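Local structure of lipoprotein (Actinomyces odontolyticus, 3UP9) at residues A[7-12]-A[33-38]; A[17-22]-A[37-42]; A[64-69]-A[197-202]; A[93-98]-A[163-168]; A[98-103]-A[168-173]. The protein probably binds L-methionine as the membrane-anchored lipoprotein component of a methionine uptake system, and carries selenomethionine in its pocket. One frame throughout, in Å; residues are numbered along the deposited sequence.

Contact 1: A[7-12]-A[33-38]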
# COMPACT_ATOMS: atom_id res chain seq x y z
N VAL A 7 9.24 -23.28 13.25
CA VAL A 7 8.15 -22.41 13.75
C VAL A 7 7.23 -22.01 12.57
O VAL A 7 7.70 -21.63 11.50
CB VAL A 7 8.70 -21.14 14.48
CG1 VAL A 7 7.57 -20.11 14.79
CG2 VAL A 7 9.43 -21.55 15.76
N THR A 8 5.91 -22.05 12.77
CA THR A 8 4.99 -21.68 11.72
C THR A 8 4.53 -20.31 12.00
O THR A 8 4.22 -20.03 13.15
CB THR A 8 3.75 -22.58 11.67
OG1 THR A 8 4.15 -23.82 11.10
CG2 THR A 8 2.69 -21.99 10.78
N LEU A 9 4.43 -19.47 10.96
CA LEU A 9 4.03 -18.07 11.13
C LEU A 9 2.79 -17.73 10.32
O LEU A 9 2.85 -17.83 9.12
CB LEU A 9 5.13 -17.13 10.66
CG LEU A 9 6.43 -16.95 11.40
CD1 LEU A 9 7.30 -15.97 10.60
CD2 LEU A 9 6.16 -16.36 12.76
N THR A 10 1.70 -17.28 10.95
CA THR A 10 0.53 -16.83 10.21
C THR A 10 0.78 -15.34 9.85
O THR A 10 0.97 -14.46 10.73
CB THR A 10 -0.80 -17.14 11.00
OG1 THR A 10 -0.78 -18.50 11.48
CG2 THR A 10 -2.04 -16.99 10.11
N VAL A 11 0.87 -15.05 8.54
CA VAL A 11 1.13 -13.72 8.07
C VAL A 11 -0.01 -13.27 7.14
O VAL A 11 -0.29 -13.94 6.14
CB VAL A 11 2.45 -13.63 7.27
CG1 VAL A 11 2.74 -12.18 6.96
CG2 VAL A 11 3.61 -14.27 8.01
N GLY A 12 -0.63 -12.12 7.48
CA GLY A 12 -1.66 -11.50 6.68
C GLY A 12 -1.10 -10.55 5.64
O GLY A 12 -0.16 -9.82 5.91
N ALA A 33 15.49 -21.69 5.95
CA ALA A 33 15.50 -20.81 7.14
C ALA A 33 14.88 -21.44 8.43
O ALA A 33 14.95 -20.86 9.52
CB ALA A 33 14.86 -19.46 6.81
N GLY A 34 14.31 -22.64 8.31
CA GLY A 34 13.63 -23.33 9.40
C GLY A 34 12.28 -22.75 9.82
O GLY A 34 11.84 -22.96 10.95
N ILE A 35 11.62 -22.01 8.92
CA ILE A 35 10.24 -21.53 9.14
C ILE A 35 9.22 -22.05 8.07
O ILE A 35 9.59 -22.46 6.99
CB ILE A 35 10.13 -19.97 9.28
CG1 ILE A 35 10.45 -19.28 7.95
CG2 ILE A 35 11.00 -19.44 10.44
CD1 ILE A 35 10.44 -17.77 8.03
N LYS A 36 7.94 -22.03 8.43
CA LYS A 36 6.83 -22.28 7.52
C LYS A 36 5.92 -21.04 7.53
O LYS A 36 5.67 -20.45 8.58
CB LYS A 36 6.03 -23.54 7.93
CG LYS A 36 6.73 -24.87 7.72
CD LYS A 36 5.85 -26.05 8.10
CE LYS A 36 6.56 -27.41 7.89
NZ LYS A 36 5.70 -28.58 8.24
N LEU A 37 5.44 -20.63 6.36
CA LEU A 37 4.48 -19.55 6.31
C LEU A 37 3.05 -20.01 6.08
O LEU A 37 2.76 -20.79 5.20
CB LEU A 37 4.87 -18.50 5.26
CG LEU A 37 6.24 -17.81 5.36
CD1 LEU A 37 6.33 -16.83 4.19
CD2 LEU A 37 6.40 -17.14 6.72
N ASP A 38 2.14 -19.46 6.86
CA ASP A 38 0.68 -19.62 6.65
C ASP A 38 0.16 -18.26 6.15
O ASP A 38 -0.10 -17.40 6.95
CB ASP A 38 -0.02 -20.00 7.96
CG ASP A 38 0.10 -21.47 8.32
OD1 ASP A 38 0.77 -22.20 7.58
OD2 ASP A 38 -0.51 -21.91 9.35

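Contact 2: A[17-22]-A[37-42]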
# COMPACT_ATOMS: atom_id res chain seq x y z
N PRO A 17 1.34 -6.92 -4.38
CA PRO A 17 2.45 -7.89 -4.44
C PRO A 17 2.66 -8.81 -3.21
O PRO A 17 3.39 -9.83 -3.31
CB PRO A 17 3.69 -6.99 -4.60
CG PRO A 17 3.31 -5.72 -3.90
CD PRO A 17 1.83 -5.54 -4.17
N HIS A 18 2.06 -8.45 -2.08
CA HIS A 18 2.52 -8.97 -0.80
C HIS A 18 2.37 -10.47 -0.69
O HIS A 18 3.34 -11.15 -0.41
CB HIS A 18 1.82 -8.25 0.36
CG HIS A 18 1.86 -6.74 0.24
ND1 HIS A 18 1.07 -6.08 -0.58
CD2 HIS A 18 2.67 -5.79 0.88
CE1 HIS A 18 1.36 -4.76 -0.49
NE2 HIS A 18 2.35 -4.60 0.39
N ALA A 19 1.17 -11.01 -0.91
CA ALA A 19 1.02 -12.47 -0.83
C ALA A 19 1.87 -13.18 -1.88
O ALA A 19 2.42 -14.22 -1.59
CB ALA A 19 -0.43 -12.95 -0.87
N LYS A 20 2.02 -12.62 -3.07
CA LYS A 20 2.92 -13.26 -4.07
C LYS A 20 4.40 -13.34 -3.59
O LYS A 20 5.07 -14.36 -3.75
CB LYS A 20 2.85 -12.53 -5.42
CG LYS A 20 1.49 -12.59 -6.07
CD LYS A 20 1.49 -12.13 -7.52
CE LYS A 20 0.25 -12.59 -8.32
NZ LYS A 20 0.38 -13.76 -9.26
N ILE A 21 4.91 -12.26 -3.04
CA ILE A 21 6.28 -12.19 -2.50
C ILE A 21 6.40 -13.23 -1.39
O ILE A 21 7.36 -13.99 -1.35
CB ILE A 21 6.63 -10.78 -1.95
CG1 ILE A 21 6.67 -9.73 -3.07
CG2 ILE A 21 7.96 -10.76 -1.22
CD1 ILE A 21 6.61 -8.30 -2.49
N LEU A 22 5.40 -13.30 -0.50
CA LEU A 22 5.43 -14.27 0.62
C LEU A 22 5.35 -15.72 0.12
O LEU A 22 5.88 -16.60 0.78
CB LEU A 22 4.33 -14.02 1.66
CG LEU A 22 4.37 -12.73 2.48
CD1 LEU A 22 3.10 -12.69 3.32
CD2 LEU A 22 5.65 -12.64 3.31
N LEU A 37 5.44 -20.63 6.36
CA LEU A 37 4.48 -19.55 6.31
C LEU A 37 3.05 -20.01 6.08
O LEU A 37 2.76 -20.79 5.20
CB LEU A 37 4.87 -18.50 5.26
CG LEU A 37 6.24 -17.81 5.36
CD1 LEU A 37 6.33 -16.83 4.19
CD2 LEU A 37 6.40 -17.14 6.72
N ASP A 38 2.14 -19.46 6.86
CA ASP A 38 0.68 -19.62 6.65
C ASP A 38 0.16 -18.26 6.15
O ASP A 38 -0.10 -17.40 6.95
CB ASP A 38 -0.02 -20.00 7.96
CG ASP A 38 0.10 -21.47 8.32
OD1 ASP A 38 0.77 -22.20 7.58
OD2 ASP A 38 -0.51 -21.91 9.35
N ILE A 39 0.04 -18.09 4.83
CA ILE A 39 -0.33 -16.81 4.26
C ILE A 39 -1.84 -16.70 4.32
O ILE A 39 -2.53 -17.57 3.83
CB ILE A 39 0.22 -16.61 2.82
CG1 ILE A 39 1.76 -16.79 2.81
CG2 ILE A 39 -0.10 -15.21 2.31
CD1 ILE A 39 2.36 -17.25 1.50
N VAL A 40 -2.33 -15.58 4.85
CA VAL A 40 -3.75 -15.22 4.86
C VAL A 40 -3.91 -13.92 4.08
O VAL A 40 -3.25 -12.90 4.37
CB VAL A 40 -4.32 -15.11 6.29
CG1 VAL A 40 -5.81 -14.76 6.21
CG2 VAL A 40 -4.06 -16.43 7.02
N GLU A 41 -4.75 -13.96 3.04
CA GLU A 41 -4.92 -12.82 2.15
C GLU A 41 -6.04 -11.91 2.67
O GLU A 41 -7.02 -12.39 3.28
CB GLU A 41 -5.17 -13.32 0.72
CG GLU A 41 -3.92 -13.94 0.16
CD GLU A 41 -4.00 -14.31 -1.30
OE1 GLU A 41 -4.95 -13.91 -2.03
OE2 GLU A 41 -3.06 -15.02 -1.71
N TYR A 42 -5.82 -10.60 2.58
CA TYR A 42 -6.79 -9.62 3.11
C TYR A 42 -6.96 -8.66 1.95
O TYR A 42 -5.99 -8.44 1.19
CB TYR A 42 -6.23 -8.91 4.34
CG TYR A 42 -6.41 -9.62 5.65
CD1 TYR A 42 -7.54 -9.41 6.43
CD2 TYR A 42 -5.44 -10.53 6.14
CE1 TYR A 42 -7.72 -10.09 7.63
CE2 TYR A 42 -5.61 -11.20 7.35
CZ TYR A 42 -6.75 -10.98 8.08
OH TYR A 42 -6.94 -11.66 9.25

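Contact 3: A[64-69]-A[197-202]. With MSE (selenomethionine), chain B.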
# COMPACT_ATOMS: atom_id res chain seq x y z
N THR A 64 2.37 0.66 4.75
CA THR A 64 3.44 1.59 4.54
C THR A 64 3.75 2.15 5.91
O THR A 64 2.94 2.11 6.81
CB THR A 64 3.05 2.74 3.54
OG1 THR A 64 1.95 3.53 4.08
CG2 THR A 64 2.65 2.18 2.14
N VAL A 65 4.95 2.71 6.02
CA VAL A 65 5.45 3.28 7.26
C VAL A 65 4.58 4.43 7.73
O VAL A 65 4.25 4.47 8.90
CB VAL A 65 6.99 3.59 7.18
CG1 VAL A 65 7.42 4.68 8.19
CG2 VAL A 65 7.79 2.31 7.38
N PRO A 66 4.19 5.36 6.85
CA PRO A 66 3.27 6.40 7.28
C PRO A 66 1.86 5.95 7.74
O PRO A 66 1.32 6.50 8.70
CB PRO A 66 3.18 7.32 6.06
CG PRO A 66 4.43 7.06 5.26
CD PRO A 66 4.66 5.59 5.46
N TYR A 67 1.28 4.97 7.07
CA TYR A 67 0.02 4.42 7.49
C TYR A 67 0.15 3.77 8.87
O TYR A 67 -0.72 3.96 9.73
CB TYR A 67 -0.47 3.40 6.44
CG TYR A 67 -1.74 2.70 6.83
CD1 TYR A 67 -1.72 1.59 7.69
CD2 TYR A 67 -2.97 3.12 6.34
CE1 TYR A 67 -2.89 0.93 8.04
CE2 TYR A 67 -4.13 2.45 6.69
CZ TYR A 67 -4.10 1.37 7.56
OH TYR A 67 -5.27 0.73 7.97
N LEU A 68 1.23 3.00 9.07
CA LEU A 68 1.51 2.37 10.37
C LEU A 68 1.62 3.40 11.49
O LEU A 68 1.02 3.24 12.54
CB LEU A 68 2.77 1.47 10.32
CG LEU A 68 3.29 0.87 11.66
CD1 LEU A 68 2.25 -0.09 12.25
CD2 LEU A 68 4.62 0.14 11.41
N GLU A 69 2.35 4.49 11.23
CA GLU A 69 2.54 5.55 12.22
C GLU A 69 1.20 6.19 12.58
O GLU A 69 0.93 6.43 13.72
CB GLU A 69 3.55 6.59 11.73
CG GLU A 69 4.96 6.03 11.73
CD GLU A 69 5.98 6.81 10.95
OE1 GLU A 69 5.64 7.62 10.09
OE2 GLU A 69 7.16 6.58 11.21
N ASP A 197 13.00 9.76 -2.69
CA ASP A 197 12.71 10.23 -1.33
C ASP A 197 11.22 10.00 -0.92
O ASP A 197 10.60 10.86 -0.32
CB ASP A 197 13.15 11.70 -1.15
CG ASP A 197 14.69 11.86 -1.03
OD1 ASP A 197 15.41 11.78 -2.06
OD2 ASP A 197 15.20 12.10 0.08
N ASN A 198 10.67 8.84 -1.28
CA ASN A 198 9.27 8.53 -1.01
C ASN A 198 9.20 7.75 0.31
O ASN A 198 9.83 6.71 0.43
CB ASN A 198 8.69 7.73 -2.18
CG ASN A 198 7.20 7.60 -2.12
OD1 ASN A 198 6.62 7.48 -1.05
ND2 ASN A 198 6.57 7.59 -3.28
N PRO A 199 8.50 8.29 1.34
CA PRO A 199 8.54 7.55 2.61
C PRO A 199 7.59 6.34 2.70
O PRO A 199 7.71 5.58 3.68
CB PRO A 199 8.18 8.62 3.67
CG PRO A 199 7.26 9.51 2.92
CD PRO A 199 7.86 9.60 1.52
N ALA A 200 6.74 6.14 1.68
CA ALA A 200 5.70 5.11 1.73
C ALA A 200 6.19 3.72 1.38
O ALA A 200 5.56 3.00 0.56
CB ALA A 200 4.49 5.49 0.86
N VAL A 201 7.27 3.30 2.03
CA VAL A 201 7.78 1.94 1.87
C VAL A 201 6.95 0.95 2.72
O VAL A 201 6.53 1.23 3.85
CB VAL A 201 9.28 1.83 2.21
CG1 VAL A 201 10.10 2.69 1.25
CG2 VAL A 201 9.54 2.23 3.67
N ASN A 202 6.77 -0.24 2.15
CA ASN A 202 5.99 -1.31 2.74
C ASN A 202 6.81 -2.21 3.67
O ASN A 202 7.86 -2.70 3.30
CB ASN A 202 5.39 -2.19 1.63
CG ASN A 202 4.24 -1.53 0.93
OD1 ASN A 202 3.07 -1.87 1.19
ND2 ASN A 202 4.56 -0.62 -0.00
N MSE B . 0.28 -1.43 -0.53
CA MSE B . -0.11 -0.04 -0.23
C MSE B . 0.89 0.98 -0.71
O MSE B . 2.12 0.70 -0.71
OXT MSE B . 0.43 2.07 -1.09
CB MSE B . -0.29 0.13 1.26
CG MSE B . -0.84 1.53 1.68
SE MSE B . -1.00 1.64 3.58
CE MSE B . -2.17 0.08 4.04

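Contact 4: A[93-98]-A[163-168]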
# COMPACT_ATOMS: atom_id res chain seq x y z
N PHE A 93 -5.72 7.16 -11.86
CA PHE A 93 -6.24 6.31 -12.88
C PHE A 93 -7.54 6.86 -13.37
O PHE A 93 -8.16 7.67 -12.71
CB PHE A 93 -6.44 4.89 -12.30
CG PHE A 93 -5.16 4.24 -11.86
CD1 PHE A 93 -4.64 4.44 -10.59
CD2 PHE A 93 -4.44 3.44 -12.74
CE1 PHE A 93 -3.45 3.83 -10.19
CE2 PHE A 93 -3.25 2.84 -12.34
CZ PHE A 93 -2.78 3.01 -11.05
N SER A 94 -7.94 6.42 -14.55
CA SER A 94 -9.20 6.81 -15.15
C SER A 94 -9.58 5.81 -16.24
O SER A 94 -8.73 5.25 -16.89
CB SER A 94 -9.05 8.23 -15.72
OG SER A 94 -10.10 8.63 -16.56
N ASN A 95 -10.88 5.60 -16.44
CA ASN A 95 -11.38 4.96 -17.64
C ASN A 95 -12.03 5.93 -18.63
O ASN A 95 -12.52 5.48 -19.68
CB ASN A 95 -12.39 3.86 -17.30
CG ASN A 95 -11.76 2.68 -16.63
OD1 ASN A 95 -10.56 2.44 -16.73
ND2 ASN A 95 -12.55 1.96 -15.91
N LYS A 96 -12.04 7.24 -18.31
CA LYS A 96 -12.80 8.24 -19.12
C LYS A 96 -11.86 9.24 -19.81
O LYS A 96 -12.23 9.87 -20.79
CB LYS A 96 -13.90 8.97 -18.27
CG LYS A 96 -15.04 8.02 -17.75
CD LYS A 96 -16.08 8.61 -16.75
CE LYS A 96 -16.96 7.59 -16.03
NZ LYS A 96 -17.27 6.45 -16.95
N HIS A 97 -10.64 9.38 -19.29
CA HIS A 97 -9.66 10.37 -19.75
C HIS A 97 -8.25 9.78 -19.67
O HIS A 97 -7.98 8.84 -18.89
CB HIS A 97 -9.72 11.65 -18.89
CG HIS A 97 -11.12 12.16 -18.63
ND1 HIS A 97 -11.85 12.81 -19.57
CD2 HIS A 97 -11.91 12.10 -17.48
CE1 HIS A 97 -13.08 13.13 -19.06
NE2 HIS A 97 -13.13 12.69 -17.78
N LYS A 98 -7.33 10.35 -20.46
CA LYS A 98 -5.91 9.98 -20.40
C LYS A 98 -5.07 11.18 -19.81
O LYS A 98 -3.87 11.05 -19.58
CB LYS A 98 -5.42 9.53 -21.79
CG LYS A 98 -5.15 8.04 -22.12
CD LYS A 98 -6.27 7.22 -22.69
CE LYS A 98 -5.98 6.53 -24.05
NZ LYS A 98 -5.13 5.33 -24.16
N ARG A 163 -13.50 -0.10 -8.99
CA ARG A 163 -14.95 0.03 -9.36
C ARG A 163 -15.43 1.51 -9.53
O ARG A 163 -16.26 1.78 -10.39
CB ARG A 163 -15.85 -0.73 -8.34
CG ARG A 163 -17.36 -0.71 -8.56
CD ARG A 163 -17.72 -1.25 -9.95
NE ARG A 163 -19.15 -1.58 -10.19
CZ ARG A 163 -20.08 -0.81 -10.80
NH1 ARG A 163 -19.82 0.43 -11.21
NH2 ARG A 163 -21.32 -1.28 -10.98
N SER A 164 -14.88 2.46 -8.76
CA SER A 164 -15.33 3.86 -8.81
C SER A 164 -14.96 4.52 -10.13
O SER A 164 -15.55 5.51 -10.48
CB SER A 164 -14.85 4.69 -7.63
OG SER A 164 -13.48 5.03 -7.75
N LEU A 165 -13.98 3.97 -10.84
CA LEU A 165 -13.62 4.41 -12.20
C LEU A 165 -14.79 4.32 -13.21
O LEU A 165 -14.82 5.07 -14.18
CB LEU A 165 -12.36 3.65 -12.69
CG LEU A 165 -11.03 3.79 -11.91
CD1 LEU A 165 -9.97 2.85 -12.45
CD2 LEU A 165 -10.55 5.22 -11.87
N ASP A 166 -15.77 3.44 -12.98
CA ASP A 166 -17.02 3.42 -13.79
C ASP A 166 -17.89 4.69 -13.54
O ASP A 166 -18.63 5.09 -14.42
CB ASP A 166 -17.88 2.17 -13.49
CG ASP A 166 -17.13 0.87 -13.67
OD1 ASP A 166 -16.07 0.87 -14.34
OD2 ASP A 166 -17.60 -0.16 -13.14
N ASP A 167 -17.79 5.31 -12.38
CA ASP A 167 -18.65 6.42 -11.98
C ASP A 167 -18.03 7.79 -12.08
O ASP A 167 -18.71 8.76 -12.39
CB ASP A 167 -19.05 6.19 -10.52
CG ASP A 167 -19.65 4.82 -10.32
OD1 ASP A 167 -20.59 4.50 -11.08
OD2 ASP A 167 -19.16 4.08 -9.44
N PHE A 168 -16.75 7.87 -11.77
CA PHE A 168 -16.05 9.13 -11.62
C PHE A 168 -15.03 9.36 -12.79
O PHE A 168 -14.53 8.44 -13.44
CB PHE A 168 -15.32 9.17 -10.25
CG PHE A 168 -16.21 8.89 -9.04
CD1 PHE A 168 -17.50 9.41 -8.95
CD2 PHE A 168 -15.73 8.16 -7.97
CE1 PHE A 168 -18.31 9.16 -7.82
CE2 PHE A 168 -16.51 7.90 -6.84
CZ PHE A 168 -17.80 8.40 -6.76
O HOH W 1 -12.82 6.87 -14.82

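Contact 5: A[98-103]-A[168-173]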
# COMPACT_ATOMS: atom_id res chain seq x y z
N LYS A 98 -7.33 10.35 -20.46
CA LYS A 98 -5.91 9.98 -20.40
C LYS A 98 -5.07 11.18 -19.81
O LYS A 98 -3.87 11.05 -19.58
CB LYS A 98 -5.42 9.53 -21.79
CG LYS A 98 -5.15 8.04 -22.12
CD LYS A 98 -6.27 7.22 -22.69
CE LYS A 98 -5.98 6.53 -24.05
NZ LYS A 98 -5.13 5.33 -24.16
N SER A 99 -5.69 12.32 -19.54
CA SER A 99 -5.00 13.50 -18.98
C SER A 99 -5.83 14.09 -17.86
O SER A 99 -7.03 14.26 -18.01
CB SER A 99 -4.77 14.60 -20.02
OG SER A 99 -4.25 15.78 -19.42
N LEU A 100 -5.17 14.42 -16.75
CA LEU A 100 -5.82 15.17 -15.66
C LEU A 100 -6.28 16.57 -16.08
O LEU A 100 -7.20 17.13 -15.50
CB LEU A 100 -4.87 15.20 -14.45
CG LEU A 100 -5.38 15.59 -13.06
CD1 LEU A 100 -6.62 14.75 -12.74
CD2 LEU A 100 -4.26 15.38 -12.05
N ASP A 101 -5.71 17.15 -17.13
CA ASP A 101 -6.18 18.45 -17.64
C ASP A 101 -7.57 18.44 -18.25
O ASP A 101 -8.11 19.49 -18.53
CB ASP A 101 -5.22 18.97 -18.71
CG ASP A 101 -3.87 19.39 -18.14
OD1 ASP A 101 -3.70 19.59 -16.90
OD2 ASP A 101 -2.97 19.56 -18.99
N GLU A 102 -8.13 17.26 -18.48
CA GLU A 102 -9.43 17.10 -19.05
C GLU A 102 -10.50 16.92 -17.99
O GLU A 102 -11.63 16.65 -18.31
CB GLU A 102 -9.37 15.95 -20.05
CG GLU A 102 -8.39 16.25 -21.20
CD GLU A 102 -8.70 17.56 -21.94
OE1 GLU A 102 -9.85 17.74 -22.38
OE2 GLU A 102 -7.81 18.41 -22.12
N LEU A 103 -10.13 17.08 -16.73
CA LEU A 103 -11.07 17.11 -15.62
C LEU A 103 -12.17 18.10 -15.97
O LEU A 103 -11.92 19.30 -16.09
CB LEU A 103 -10.37 17.51 -14.30
CG LEU A 103 -11.21 17.57 -13.00
CD1 LEU A 103 -11.92 16.24 -12.67
CD2 LEU A 103 -10.33 18.06 -11.83
N PHE A 168 -16.75 7.87 -11.77
CA PHE A 168 -16.05 9.13 -11.62
C PHE A 168 -15.03 9.36 -12.79
O PHE A 168 -14.53 8.44 -13.44
CB PHE A 168 -15.32 9.17 -10.25
CG PHE A 168 -16.21 8.89 -9.04
CD1 PHE A 168 -17.50 9.41 -8.95
CD2 PHE A 168 -15.73 8.16 -7.97
CE1 PHE A 168 -18.31 9.16 -7.82
CE2 PHE A 168 -16.51 7.90 -6.84
CZ PHE A 168 -17.80 8.40 -6.76
N ASP A 169 -14.67 10.61 -13.01
CA ASP A 169 -13.71 10.99 -14.05
C ASP A 169 -12.29 10.40 -13.79
O ASP A 169 -11.61 9.99 -14.73
CB ASP A 169 -13.68 12.53 -14.15
CG ASP A 169 -15.00 13.12 -14.73
OD1 ASP A 169 -15.23 12.95 -15.95
OD2 ASP A 169 -15.75 13.79 -13.98
N TYR A 170 -11.89 10.35 -12.53
CA TYR A 170 -10.58 9.85 -12.12
C TYR A 170 -10.74 9.21 -10.78
O TYR A 170 -11.70 9.48 -10.08
CB TYR A 170 -9.53 10.99 -11.96
CG TYR A 170 -9.39 11.86 -13.17
CD1 TYR A 170 -10.28 12.90 -13.39
CD2 TYR A 170 -8.46 11.60 -14.12
CE1 TYR A 170 -10.22 13.65 -14.54
CE2 TYR A 170 -8.38 12.37 -15.26
CZ TYR A 170 -9.26 13.40 -15.48
OH TYR A 170 -9.18 14.21 -16.62
N ALA A 171 -9.76 8.39 -10.39
CA ALA A 171 -9.67 7.96 -8.97
C ALA A 171 -8.20 7.82 -8.60
O ALA A 171 -7.41 7.45 -9.46
CB ALA A 171 -10.41 6.64 -8.75
N VAL A 172 -7.82 8.17 -7.37
CA VAL A 172 -6.44 7.93 -6.89
C VAL A 172 -6.38 6.57 -6.21
O VAL A 172 -7.16 6.30 -5.32
CB VAL A 172 -5.91 9.07 -5.95
CG1 VAL A 172 -4.42 8.90 -5.70
CG2 VAL A 172 -6.23 10.46 -6.59
N ILE A 173 -5.44 5.70 -6.64
CA ILE A 173 -5.51 4.30 -6.29
C ILE A 173 -4.14 3.72 -5.93
O ILE A 173 -3.27 3.64 -6.79
CB ILE A 173 -6.11 3.44 -7.41
CG1 ILE A 173 -7.40 4.04 -8.01
CG2 ILE A 173 -6.36 2.01 -6.89
CD1 ILE A 173 -8.17 3.08 -8.96

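Contact 1: A[7-12]-A[33-38]
L37 and L9 meet on the buried face of two parallel strands, with L37 CD2 resting 4.1 Å from L9 CB. The same methyl lies 4.2 Å from V11 CG2, so one branch of L37 fills the step between two alternate residues of the neighbouring strand. In L37, CG stands anti to the carbonyl carbon (chi1 -58°), and a second torsion near 180° turns CD2 to this row. L9 CD1 also reaches I35 CD1, more loosely. Helix 213-223 packs on V7, L9 and V11 over this face, and helix 15-28 touches V11 and L37.

Between the faces runs the parallel ladder, V7 with I35 to T10 with D38. K36 and D38 use both backbone polar atoms: D38 N gives the straightest bond, to L9 O at 2.9 Å (174°), while D38 O takes V11 N at 3.0 Å. L9 N binds K36 O, and K36 N binds V7 O; the ladder frays at V7 N, whose bond to G34 O is weak. G34 itself closes a Schellman motif.

On the other face T8 CG2 lies 3.5 Å from D38 OD2, a methyl contact rather than a hydrogen bond. T10 OG1 stands 3.9 Å from D38 CB, and T8 OG1 passes the CB of K36, whose extended chain leads away. The pairing thus combines an aliphatic side suited to helix cover with a hydrophilic side where the carboxylate of D38 is exposed, as in an alpha/beta binding-protein lobe.

Contact 2: A[17-22]-A[37-42]
I39 lies against L22 where helix 17-22 covers strand 37-41, its CD1 3.8 Å from L22 CB. Both branches of I39 are used. With CG1 anti to the carbonyl carbon (chi1 -56°), the longer arm runs along the helix and brings CD1 to 3.6 Å from L22 C; CG2, anti to the backbone N, turns instead to A19 CB at 3.9 Å. L22 answers with its CB and, more distantly, with CD1 beside I39 CG2.

L37 supplies its other methyl here, CD1, which approaches the backbone oxygen of L22 at 3.4 Å. At the far end of the strand the chain of E41 is extended (chi2 -172°), laying CG, CD and OE2 over the methyl of A19, with OE2 3.5 Å from A19 CB. The small alanine lets the strand come near at this point.

The helix and strand run nearly antiparallel, at 165°, as expected where a beta-alpha-beta crossover joins parallel neighbours 7-13 and 35-41. L22 also touches V11 and A13 of the first of these strands. Contact between the two segments is through van der Waals packing, so shape rather than polar bonding sets the fit, and the carboxylate of E41 meets only a methyl group of this helical segment.

Contact 3: A[64-69]-A[197-202]
T64 and N202 face each other as a non-hydrogen-bonded antiparallel pair, and both touch the bound selenomethionine. N202 ND2 donates to MSE O at 2.9 Å, and the ligand N makes a weak bond to N202 OD1. T64 CG2 lies 3.3 Å from the same MSE O. MSE SE sits 3.4 Å from Y67 CB, and with CG anti to the backbone N (chi1 176°) the Y67 ring turns one face to the terminal methyl CE, centred 3.7 Å above it. With an alanine in place of Y67, the methyl would probably lose that ring face and be free to shift.

Behind this shell, V65 N binds V201 O at 3.1 Å, and P66 CD packs 3.5 Å from P199 O. T64 OG1, at the N-cap, weakly accepts from Y67 N. N198 OD1 takes A200 N in an Asx turn.

H18 NE2 bonds to N202 OD1 and the backbone O of H86 takes ND2; R120 of helix 115-127 touches T64 and A200, and strand 59-64 leads into helix 65-75.

Contact 4: A[93-98]-A[163-168]
L165 points into the bend of segment 93-98, where both its methyls come up to F93: CD2 is 3.5 Å from F93 O and CD1 4.1 Å from F93 CB. The ring of F93 turns away from this leucine toward I173, leaving its CB and carbonyl for the contact. N95 crosses L165 at about a right angle, its side chain lying over L165 CB, and runs alongside D166.

K96 reaches across to the turn. Its chain is extended as far as CE, beside D166 O and F168 O, and the bend at the last torsion (chi4 -35°) places NZ 3.2 Å from D166 O. The ammonium sits above that carbonyl plane, 58° out of it. The carboxylate of D166 forms a salt bridge within its own segment, OD2 3.0 Å from R163 NH1.

Between the two backbones a water accepts from N95 N at 2.8 Å and lies within bonding distance of L165 O and F168 O. S94 OG stiffens the bend, accepting from K96 N in an ST turn and from H97 N, which makes it an ST motif, and bonds to D169 O.

The loop after strand 91-93 is therefore joined to the end of helix 161-164 by one buried leucine, a lysine and a water; without a salt bridge across the segments, the lysine's charge is probably met in part by the D166 carbonyl.

Contact 5: A[98-103]-A[168-173]
D169 makes the first touch of segment 168-173, its CB standing 4.4 Å from L103 CD1. Its carboxylate is directed to other partners, OD1 to H97 NE2 and OD2 to the backbone of T108.

Y170, next in line, carries nearly all of the contact. It is the first residue of strand 170-173, an inner strand of the five-stranded mixed sheet, between 107-112 and 91-93. Its CG is anti to the carbonyl carbon (chi1 -54°), and the ring reaches into the turn formed by residues 99-103. L100 CD1 lies over one face in a CH-pi contact, 3.8 Å from the centroid and only 7° off the normal. L103 CD1 approaches obliquely, 3.6 Å from Y170 CE1, while S99 O and the backbone of E102 lie near the ring plane at the hydroxyl end. The ring of H97 also meets that of Y170.

Y170 OH donates to S99 O at 2.6 Å, 21° out of the carbonyl plane. S99 O also receives E102 N at 3.2 Å, the bond that closes the short 3-10 turn, and S99 OG accepts from D101 N, an ST turn at the start of that segment. A phenylalanine in place of Y170 would probably leave S99 O without its hydroxyl donor and the turn less firmly tied.

Beyond Y170, A171 pairs with F93 and V172 with G110, A171 also packs on L165, and I173 packs on helix 161-164.

Contacts 1 and 2 build one end of the seven-stranded sheet: they share L37 and D38, their centres are 11 Å apart, and V11 CG1 packs 3.7 Å from L22 CD1. Contact 3 belongs to the same sheet and reaches the selenomethionine pocket; a probable hydrogen bond from H18 NE2 to N202 OD1 (2.9 Å) joins contact 2 to it. Contacts 4 and 5, centres 7 Å apart, sit at the far end of the molecule on the five-stranded sheet, linked by S94 OG to D169 O at 2.7 Å. Contact 1 lies about 39 Å from contact 4, centre to centre. The ligand is bonded by N202 and also by E88, R120 and N174, consistent with a cleft between two lobes, as in periplasmic-binding-protein folds.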